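PDB 2R5X: hypothetical conserved protein, which is of unknown function and belongs to the YugN-like family, pairing an antiparallel sheet with two helices. Local coordinates for residues 113-116 with 117-120. The protein carries 1 engineered substitution. Sequence-based numbering, arbitrary orientation. Where two conformers were deposited one is given.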
ATOM      1  N   LYS A 113       0.001  -8.570  -4.495  1.00 23.04           N
ATOM      2  CA  LYS A 113      -0.204  -9.921  -3.977  1.00 28.90           C
ATOM      3  C   LYS A 113       0.594 -10.990  -4.744  1.00 30.48           C
ATOM      4  O   LYS A 113       1.223 -11.848  -4.123  1.00 30.64           O
ATOM      5  CB  LYS A 113      -1.702 -10.254  -3.944  1.00 24.67           C
ATOM      6  CG  LYS A 113      -2.055 -11.655  -3.444  1.00 39.75           C
ATOM      7  CD  LYS A 113      -1.731 -11.850  -1.973  1.00 37.77           C
ATOM      8  CE  LYS A 113      -1.936 -13.303  -1.572  1.00 69.56           C
ATOM      9  NZ  LYS A 113      -1.860 -13.509  -0.100  1.00 77.57           N
ATOM     10  N   SER A 114       0.577 -10.904  -6.078  1.00 30.69           N
ATOM     11  CA  SER A 114       1.302 -11.828  -6.960  0.50 28.09           C
ATOM     12  C   SER A 114       2.809 -11.785  -6.726  1.00 30.32           C
ATOM     13  O   SER A 114       3.468 -12.822  -6.695  1.00 36.99           O
ATOM     14  CB  SER A 114       0.997 -11.511  -8.430  0.50 34.82           C
ATOM     15  OG  SER A 114       1.722 -12.354  -9.312  0.50 32.77           O
ATOM     16  N   GLU A 115       3.347 -10.573  -6.573  1.00 31.05           N
ATOM     17  CA  GLU A 115       4.774 -10.392  -6.284  1.00 28.86           C
ATOM     18  C   GLU A 115       5.175 -10.939  -4.911  1.00 35.36           C
ATOM     19  O   GLU A 115       6.276 -11.467  -4.757  1.00 32.19           O
ATOM     20  CB  GLU A 115       5.209  -8.924  -6.411  1.00 31.66           C
ATOM     21  CG  GLU A 115       5.227  -8.368  -7.842  1.00 41.05           C
ATOM     22  CD  GLU A 115       5.947  -9.273  -8.834  1.00 46.12           C
ATOM     23  OE1 GLU A 115       7.180  -9.443  -8.717  1.00 52.15           O
ATOM     24  OE2 GLU A 115       5.270  -9.809  -9.735  1.00 49.73           O
ATOM     25  N   LEU A 116       4.285 -10.820  -3.925  1.00 29.40           N
ATOM     26  CA  LEU A 116       4.564 -11.341  -2.586  1.00 37.69           C
ATOM     27  C   LEU A 116       4.495 -12.869  -2.549  1.00 34.80           C
ATOM     28  O   LEU A 116       5.256 -13.507  -1.825  1.00 39.12           O
ATOM     29  CB  LEU A 116       3.626 -10.725  -1.536  1.00 33.13           C
ATOM     30  CG  LEU A 116       3.767  -9.226  -1.210  1.00 32.37           C
ATOM     31  CD1 LEU A 116       2.593  -8.783  -0.372  1.00 35.49           C
ATOM     32  CD2 LEU A 116       5.066  -8.891  -0.495  1.00 29.80           C
ATOM     33  N   GLU A 117       3.593 -13.440  -3.349  1.00 37.02           N
ATOM     34  CA  GLU A 117       3.452 -14.896  -3.486  1.00 40.91           C
ATOM     35  C   GLU A 117       4.672 -15.567  -4.124  1.00 43.94           C
ATOM     36  O   GLU A 117       4.959 -16.735  -3.847  1.00 42.69           O
ATOM     37  CB  GLU A 117       2.189 -15.249  -4.282  1.00 38.95           C
ATOM     38  CG  GLU A 117       0.882 -15.186  -3.483  1.00 59.97           C
ATOM     39  CD  GLU A 117       0.796 -16.238  -2.380  1.00 98.93           C
ATOM     40  OE1 GLU A 117       1.228 -17.390  -2.602  1.00111.70           O
ATOM     41  OE2 GLU A 117       0.284 -15.913  -1.286  1.00102.14           O
ATOM     42  N   LYS A 118       5.392 -14.815  -4.958  1.00 42.45           N
ATOM     43  CA  LYS A 118       6.565 -15.320  -5.674  1.00 45.35           C
ATOM     44  C   LYS A 118       7.792 -15.508  -4.788  1.00 50.77           C
ATOM     45  O   LYS A 118       8.726 -16.219  -5.160  1.00 46.74           O
ATOM     46  CB  LYS A 118       6.923 -14.391  -6.831  1.00 41.68           C
ATOM     47  CG  LYS A 118       6.020 -14.526  -8.034  1.00 36.42           C
ATOM     48  CD  LYS A 118       6.300 -13.421  -9.030  1.00 43.19           C
ATOM     49  CE  LYS A 118       5.451 -13.600 -10.262  1.00 41.38           C
ATOM     50  NZ  LYS A 118       5.603 -12.459 -11.181  1.00 28.25           N
ATOM     51  N   ILE A 119       7.797 -14.858  -3.631  1.00 53.12           N
ATOM     52  CA  ILE A 119       8.942 -14.914  -2.720  1.00 63.86           C
ATOM     53  C   ILE A 119       8.564 -15.490  -1.355  1.00 68.32           C
ATOM     54  O   ILE A 119       9.376 -15.477  -0.429  1.00 69.04           O
ATOM     55  CB  ILE A 119       9.591 -13.516  -2.528  1.00 62.37           C
ATOM     56  CG1 ILE A 119       8.565 -12.512  -1.987  1.00 60.98           C
ATOM     57  CG2 ILE A 119      10.222 -13.025  -3.834  1.00 63.57           C
ATOM     58  CD1 ILE A 119       9.177 -11.355  -1.235  1.00 40.70           C
ATOM     59  N   LYS A 120       7.336 -15.997  -1.250  1.00 74.95           N
ATOM     60  CA  LYS A 120       6.754 -16.430   0.022  1.00 91.21           C
ATOM     61  C   LYS A 120       7.515 -17.590   0.666  1.00101.26           C
ATOM     62  O   LYS A 120       7.663 -17.642   1.890  1.00103.37           O
ATOM     63  CB  LYS A 120       5.278 -16.800  -0.170  1.00 89.80           C
ATOM     64  CG  LYS A 120       4.449 -16.778   1.109  1.00 91.64           C
ATOM     65  CD  LYS A 120       2.990 -17.111   0.834  1.00 99.01           C
ATOM     66  CE  LYS A 120       2.203 -17.251   2.130  1.00111.02           C
ATOM     67  NZ  LYS A 120       0.796 -17.676   1.890  1.00 94.32           N
TER
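At the C-terminal end of helix 99-117, Lys113 meets Glu117 and Glu115 meets Lys118, each pair joined by a salt bridge on the surface. Glu117 N bonds to Lys113 O at 3.0 Å, four residues back. Beyond it the pattern loosens: Lys118 N divides itself between Ser114 O and Glu115 O, both weakly, and Ile119 N reaches back three residues to Leu116 O at 3.4 Å, again a weak bond. The charged pairs keep the usual intrahelical salt-bridge spacings, i to i+3 for Glu115 and Lys118, i to i+4 for Lys113 and Glu117. Glu115 bends at chi2 (-49°), which swings its carboxylate round to Lys118; NZ of that extended lysine meets Glu115 OE2 at 3.0 Å, on the syn side and 23° out of the carboxylate plane. The other oxygen, OE1, pairs with Arg26 of helix 17-26, making Glu115 a bridge between the two helices. A glutamine here would probably lose the negative charge that pairs with Lys118 and Arg26. Lys113 NZ gives Glu117 OE2 a weak bond at 3.4 Å and also hydrogen-bonds to Gln13 OE1, its strongest partner, and to Gly9 O. Poorly ordered Lys120 completes a network, its NZ 3.7 Å from Glu117 OE2 in a long salt bridge. Buried Leu116 and partly exposed Ile119 instead pack against Val15 and Ile23.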